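Local structure of hypothetical protein ydiI (Escherichia coli, 1VH5) at residues A[54-65]-A[87-96]. The protein hydrolyses 1,4-dihydroxy-2-naphthoyl-CoA to 1,4-dihydroxy-2-naphthoate and CoA in menaquinone biosynthesis, and also accepts a wide range of other acyl-CoA thioesters. Residues are numbered along the deposited sequence; the frame is centred on the assembly and turned at random.
Sequences LLHGGASVVLAE and INANHVRSAR
Ile87 and Val61 lie alongside each other, pointing opposite ways, where the first turns of helix 57-74 lie over the end of strand 81-91, with Ile87 CD1 3.9 Å from Val61 CG1. A chi1 of 179° in Val61 sends CG1 to Ile87 and CG2 to the methyl of Ala89. Ile87 also runs obliquely under Glu65: its CD1 lies 3.7 Å from both CB and OE1 of that residue. OE1 thus lies against the methyls CD1 and CG2 of Ile87, while it is hydrogen-bonded to His91 NE2 of the second subunit. His91 NE2 of this chain makes the matching bond to Glu65 OE1 of the second subunit. In His91 a chi1 of -60°, setting CG opposite the carbonyl carbon, lifts the ring toward Gly57, which it meets obliquely, CE1 3.3 Å from Gly57 O. A water 2.9 Å from His91 ND1 and 2.7 Å from Ser60 OG ties the other ring nitrogen to the helix. Beyond the strand, Leu55 N gives a nearly straight 2.8 Å bond to Ala95 O, and a second water joins Leu55 O to Ala95 N. CD1 of Leu54 touches Ser94 CB, and CD2 reaches Arg96 CB, these two side chains crossing nearly at right angles. This is the hotdog fold of the PaaI thioesterases, in which the inferred catalytic Glu65 and substrate-binding His91 meet across the dimer interface.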
ATOM      1  N   LEU A  54      -9.922  11.421  -2.982  1.00 17.86           N
ATOM      2  CA  LEU A  54     -10.011  10.675  -1.740  1.00 16.38           C
ATOM      3  C   LEU A  54      -8.674  10.032  -1.412  1.00 14.84           C
ATOM      4  O   LEU A  54      -7.854   9.805  -2.297  1.00 16.67           O
ATOM      5  CB  LEU A  54     -11.053   9.575  -1.826  1.00 17.00           C
ATOM      6  CG  LEU A  54     -12.456   9.972  -2.298  1.00 19.15           C
ATOM      7  CD1 LEU A  54     -13.419   8.790  -2.373  1.00 21.34           C
ATOM      8  CD2 LEU A  54     -13.033  11.025  -1.392  1.00 19.85           C
ATOM      9  N   LEU A  55      -8.473   9.699  -0.140  1.00 14.50           N
ATOM     10  CA  LEU A  55      -7.288   8.958   0.247  1.00 14.50           C
ATOM     11  C   LEU A  55      -7.141   7.687  -0.561  1.00 14.09           C
ATOM     12  O   LEU A  55      -8.101   6.903  -0.672  1.00 16.16           O
ATOM     13  CB  LEU A  55      -7.405   8.597   1.726  1.00 15.16           C
ATOM     14  CG  LEU A  55      -6.242   7.795   2.316  1.00 15.00           C
ATOM     15  CD1 LEU A  55      -4.899   8.486   2.264  1.00 16.99           C
ATOM     16  CD2 LEU A  55      -6.710   7.437   3.771  1.00 17.69           C
ATOM     17  N   HIS A  56      -5.957   7.476  -1.109  1.00 12.80           N
ATOM     18  CA  HIS A  56      -5.661   6.305  -1.917  1.00 12.27           C
ATOM     19  C   HIS A  56      -5.596   5.097  -0.977  1.00 12.15           C
ATOM     20  O   HIS A  56      -4.901   5.130   0.035  1.00 12.24           O
ATOM     21  CB  HIS A  56      -4.308   6.533  -2.575  1.00 13.21           C
ATOM     22  CG  HIS A  56      -4.029   5.618  -3.733  1.00 12.17           C
ATOM     23  ND1 HIS A  56      -3.852   4.252  -3.596  1.00 13.60           N
ATOM     24  CD2 HIS A  56      -3.744   5.908  -5.027  1.00 12.48           C
ATOM     25  CE1 HIS A  56      -3.550   3.733  -4.779  1.00 13.38           C
ATOM     26  NE2 HIS A  56      -3.489   4.717  -5.668  1.00 13.43           N
ATOM     27  N   GLY A  57      -6.240   3.989  -1.344  1.00 13.27           N
ATOM     28  CA  GLY A  57      -6.211   2.762  -0.535  1.00 13.57           C
ATOM     29  C   GLY A  57      -4.782   2.270  -0.332  1.00 12.65           C
ATOM     30  O   GLY A  57      -4.433   1.735   0.739  1.00 13.33           O
ATOM     31  N   GLY A  58      -3.929   2.459  -1.350  1.00 12.22           N
ATOM     32  CA  GLY A  58      -2.528   2.126  -1.176  1.00 12.08           C
ATOM     33  C   GLY A  58      -1.794   2.958  -0.143  1.00 11.66           C
ATOM     34  O   GLY A  58      -0.872   2.450   0.514  1.00 12.10           O
ATOM     35  N   ALA A  59      -2.157   4.232  -0.025  1.00 13.15           N
ATOM     36  CA  ALA A  59      -1.542   5.069   1.001  1.00 12.65           C
ATOM     37  C   ALA A  59      -1.873   4.587   2.415  1.00 12.29           C
ATOM     38  O   ALA A  59      -1.013   4.549   3.272  1.00 12.81           O
ATOM     39  CB  ALA A  59      -1.986   6.528   0.828  1.00 13.42           C
ATOM     40  N   SER A  60      -3.101   4.117   2.609  1.00 12.59           N
ATOM     41  CA  SER A  60      -3.487   3.513   3.888  1.00 12.45           C
ATOM     42  C   SER A  60      -2.584   2.328   4.187  1.00 12.35           C
ATOM     43  O   SER A  60      -2.157   2.131   5.312  1.00 12.95           O
ATOM     44  CB  SER A  60      -4.911   3.050   3.877  1.00 12.42           C
ATOM     45  OG  SER A  60      -5.808   4.140   3.787  1.00 16.71           O
ATOM     46  N   VAL A  61      -2.295   1.524   3.172  1.00 11.95           N
ATOM     47  CA  VAL A  61      -1.429   0.347   3.351  1.00 11.93           C
ATOM     48  C   VAL A  61       0.019   0.769   3.579  1.00 11.83           C
ATOM     49  O   VAL A  61       0.728   0.164   4.385  1.00 11.87           O
ATOM     50  CB  VAL A  61      -1.598  -0.658   2.188  1.00 12.27           C
ATOM     51  CG1 VAL A  61      -0.658  -1.856   2.408  1.00 12.93           C
ATOM     52  CG2 VAL A  61      -3.057  -1.136   2.103  1.00 13.96           C
ATOM     53  N   VAL A  62       0.483   1.816   2.902  1.00 11.62           N
ATOM     54  CA  VAL A  62       1.793   2.362   3.249  1.00 11.98           C
ATOM     55  C   VAL A  62       1.859   2.732   4.742  1.00 11.32           C
ATOM     56  O   VAL A  62       2.816   2.393   5.439  1.00 12.49           O
ATOM     57  CB  VAL A  62       2.160   3.600   2.407  1.00 12.79           C
ATOM     58  CG1 VAL A  62       3.484   4.199   2.904  1.00 14.12           C
ATOM     59  CG2 VAL A  62       2.304   3.229   0.913  1.00 13.70           C
ATOM     60  N   LEU A  63       0.836   3.410   5.226  1.00 11.89           N
ATOM     61  CA  LEU A  63       0.802   3.804   6.634  1.00 12.87           C
ATOM     62  C   LEU A  63       0.838   2.547   7.528  1.00 12.29           C
ATOM     63  O   LEU A  63       1.678   2.444   8.469  1.00 12.49           O
ATOM     64  CB  LEU A  63      -0.402   4.712   6.929  1.00 13.18           C
ATOM     65  CG  LEU A  63      -0.573   5.112   8.412  1.00 13.24           C
ATOM     66  CD1 LEU A  63       0.628   5.932   8.913  1.00 13.48           C
ATOM     67  CD2 LEU A  63      -1.863   5.903   8.569  1.00 15.84           C
ATOM     68  N   ALA A  64      -0.024   1.566   7.229  1.00 12.26           N
ATOM     69  CA  ALA A  64      -0.102   0.352   8.045  1.00 12.55           C
ATOM     70  C   ALA A  64       1.230  -0.376   8.044  1.00 11.83           C
ATOM     71  O   ALA A  64       1.702  -0.819   9.112  1.00 12.68           O
ATOM     72  CB  ALA A  64      -1.208  -0.575   7.540  1.00 13.03           C
ATOM     73  N   GLU A  65       1.850  -0.555   6.871  1.00 12.51           N
ATOM     74  CA  GLU A  65       3.090  -1.311   6.814  1.00 12.59           C
ATOM     75  C   GLU A  65       4.214  -0.528   7.481  1.00 12.71           C
ATOM     76  O   GLU A  65       5.100  -1.126   8.098  1.00 13.87           O
ATOM     77  CB  GLU A  65       3.459  -1.682   5.358  1.00 13.68           C
ATOM     78  CG  GLU A  65       4.701  -2.577   5.299  1.00 17.54           C
ATOM     79  CD  GLU A  65       4.713  -3.583   4.180  1.00 18.49           C
ATOM     80  OE1 GLU A  65       3.644  -3.886   3.586  1.00 20.07           O
ATOM     81  OE2 GLU A  65       5.832  -4.044   3.907  1.00 19.97           O
ATOM     82  N   ILE A  87       0.575  -8.578   3.755  1.00 10.24           N
ATOM     83  CA  ILE A  87      -0.257  -7.532   4.317  1.00 10.88           C
ATOM     84  C   ILE A  87      -1.618  -7.589   3.645  1.00 12.00           C
ATOM     85  O   ILE A  87      -1.710  -7.907   2.441  1.00 12.00           O
ATOM     86  CB  ILE A  87       0.428  -6.177   4.143  1.00 12.27           C
ATOM     87  CG1 ILE A  87      -0.321  -5.082   4.903  1.00 15.55           C
ATOM     88  CG2 ILE A  87       0.600  -5.807   2.625  1.00 14.39           C
ATOM     89  CD1 ILE A  87       0.490  -3.963   5.464  1.00 16.47           C
ATOM     90  N   ASN A  88      -2.666  -7.311   4.407  1.00 12.16           N
ATOM     91  CA  ASN A  88      -4.015  -7.317   3.873  1.00 11.89           C
ATOM     92  C   ASN A  88      -4.800  -6.199   4.513  1.00 12.22           C
ATOM     93  O   ASN A  88      -4.462  -5.749   5.623  1.00 13.21           O
ATOM     94  CB  ASN A  88      -4.669  -8.682   4.054  1.00 13.14           C
ATOM     95  CG  ASN A  88      -4.731  -9.078   5.493  1.00 12.53           C
ATOM     96  OD1 ASN A  88      -5.546  -8.546   6.250  1.00 15.94           O
ATOM     97  ND2 ASN A  88      -3.850  -9.982   5.901  1.00 13.21           N
ATOM     98  N   ALA A  89      -5.813  -5.701   3.818  1.00 12.52           N
ATOM     99  CA  ALA A  89      -6.590  -4.562   4.309  1.00 12.61           C
ATOM    100  C   ALA A  89      -7.962  -4.561   3.732  1.00 13.47           C
ATOM    101  O   ALA A  89      -8.147  -4.904   2.543  1.00 13.59           O
ATOM    102  CB  ALA A  89      -5.880  -3.222   4.002  1.00 13.83           C
ATOM    103  N   ASN A  90      -8.911  -4.148   4.563  1.00 14.43           N
ATOM    104  CA  ASN A  90     -10.217  -3.774   4.088  1.00 13.02           C
ATOM    105  C   ASN A  90     -10.437  -2.273   4.134  1.00 12.84           C
ATOM    106  O   ASN A  90     -10.185  -1.635   5.171  1.00 13.70           O
ATOM    107  CB  ASN A  90     -11.264  -4.454   4.935  1.00 14.60           C
ATOM    108  CG  ASN A  90     -12.545  -4.490   4.281  1.00 18.62           C
ATOM    109  OD1 ASN A  90     -13.232  -3.469   4.226  1.00 20.96           O
ATOM    110  ND2 ASN A  90     -12.888  -5.678   3.684  1.00 15.56           N
ATOM    111  N   HIS A  91     -10.937  -1.706   3.035  1.00 12.62           N
ATOM    112  CA  HIS A  91     -11.184  -0.259   2.963  1.00 13.74           C
ATOM    113  C   HIS A  91     -12.660  -0.027   3.258  1.00 14.31           C
ATOM    114  O   HIS A  91     -13.528  -0.375   2.456  1.00 16.50           O
ATOM    115  CB  HIS A  91     -10.875   0.218   1.527  1.00 14.80           C
ATOM    116  CG  HIS A  91      -9.461  -0.031   1.092  1.00 14.32           C
ATOM    117  ND1 HIS A  91      -8.368   0.390   1.822  1.00 15.88           N
ATOM    118  CD2 HIS A  91      -8.972  -0.632  -0.018  1.00 15.59           C
ATOM    119  CE1 HIS A  91      -7.260   0.036   1.193  1.00 14.33           C
ATOM    120  NE2 HIS A  91      -7.602  -0.570   0.066  1.00 15.32           N
ATOM    121  N   VAL A  92     -12.960   0.501   4.441  1.00 15.57           N
ATOM    122  CA  VAL A  92     -14.363   0.593   4.878  1.00 17.75           C
ATOM    123  C   VAL A  92     -14.995   1.956   4.797  1.00 17.12           C
ATOM    124  O   VAL A  92     -16.225   2.058   4.750  1.00 19.98           O
ATOM    125  CB  VAL A  92     -14.631  -0.032   6.243  1.00 19.40           C
ATOM    126  CG1 VAL A  92     -14.422  -1.546   6.178  1.00 19.72           C
ATOM    127  CG2 VAL A  92     -13.777   0.590   7.293  1.00 19.45           C
ATOM    128  N   ARG A  93     -14.176   3.001   4.783  1.00 17.47           N
ATOM    129  CA  ARG A  93     -14.694   4.353   4.648  1.00 17.85           C
ATOM    130  C   ARG A  93     -13.636   5.221   3.989  1.00 16.08           C
ATOM    131  O   ARG A  93     -12.439   5.080   4.268  1.00 17.88           O
ATOM    132  CB  ARG A  93     -15.051   4.904   6.032  1.00 18.24           C
ATOM    133  CG  ARG A  93     -15.519   6.390   6.054  1.00 21.11           C
ATOM    134  CD  ARG A  93     -15.766   6.938   7.459  1.00 22.52           C
ATOM    135  NE  ARG A  93     -16.958   6.379   8.093  1.00 24.40           N
ATOM    136  CZ  ARG A  93     -18.188   6.868   7.940  1.00 27.83           C
ATOM    137  NH1 ARG A  93     -19.206   6.291   8.561  1.00 31.06           N
ATOM    138  NH2 ARG A  93     -18.400   7.917   7.156  1.00 29.89           N
ATOM    139  N   SER A  94     -14.067   6.111   3.105  1.00 17.92           N
ATOM    140  CA  SER A  94     -13.146   7.046   2.465  1.00 17.87           C
ATOM    141  C   SER A  94     -12.764   8.174   3.390  1.00 17.62           C
ATOM    142  O   SER A  94     -13.418   8.414   4.414  1.00 19.30           O
ATOM    143  CB  SER A  94     -13.776   7.586   1.187  1.00 18.67           C
ATOM    144  OG  SER A  94     -14.907   8.387   1.510  1.00 20.35           O
ATOM    145  N   ALA A  95     -11.660   8.837   3.070  1.00 17.22           N
ATOM    146  CA  ALA A  95     -11.252  10.047   3.791  1.00 17.53           C
ATOM    147  C   ALA A  95     -10.850  11.084   2.738  1.00 17.44           C
ATOM    148  O   ALA A  95     -10.399  10.720   1.660  1.00 16.61           O
ATOM    149  CB  ALA A  95     -10.106   9.758   4.727  1.00 16.72           C
ATOM    150  N   ARG A  96     -11.012  12.370   3.040  1.00 19.10           N
ATOM    151  CA  ARG A  96     -10.797  13.377   2.014  1.00 20.36           C
ATOM    152  C   ARG A  96      -9.978  14.564   2.471  1.00 20.07           C
ATOM    153  O   ARG A  96      -9.582  15.380   1.648  1.00 21.38           O
ATOM    154  CB  ARG A  96     -12.136  13.857   1.446  1.00 22.83           C
ATOM    155  CG  ARG A  96     -12.911  14.829   2.369  1.00 26.31           C
ATOM    156  CD  ARG A  96     -12.634  16.289   2.032  1.00 33.54           C
ATOM    157  NE  ARG A  96     -13.752  17.207   2.258  1.00 38.45           N
ATOM    158  CZ  ARG A  96     -13.658  18.525   2.100  1.00 41.36           C
ATOM    159  NH1 ARG A  96     -14.709  19.305   2.326  1.00 42.46           N
ATOM    160  NH2 ARG A  96     -12.504  19.066   1.709  1.00 42.43           N
TER
HETATM  161  O   HOH W   1     -10.445   7.129   0.723  1.00 19.51           O
HETATM  162  O   HOH W   2      -8.171   3.002   2.993  1.00 20.68           O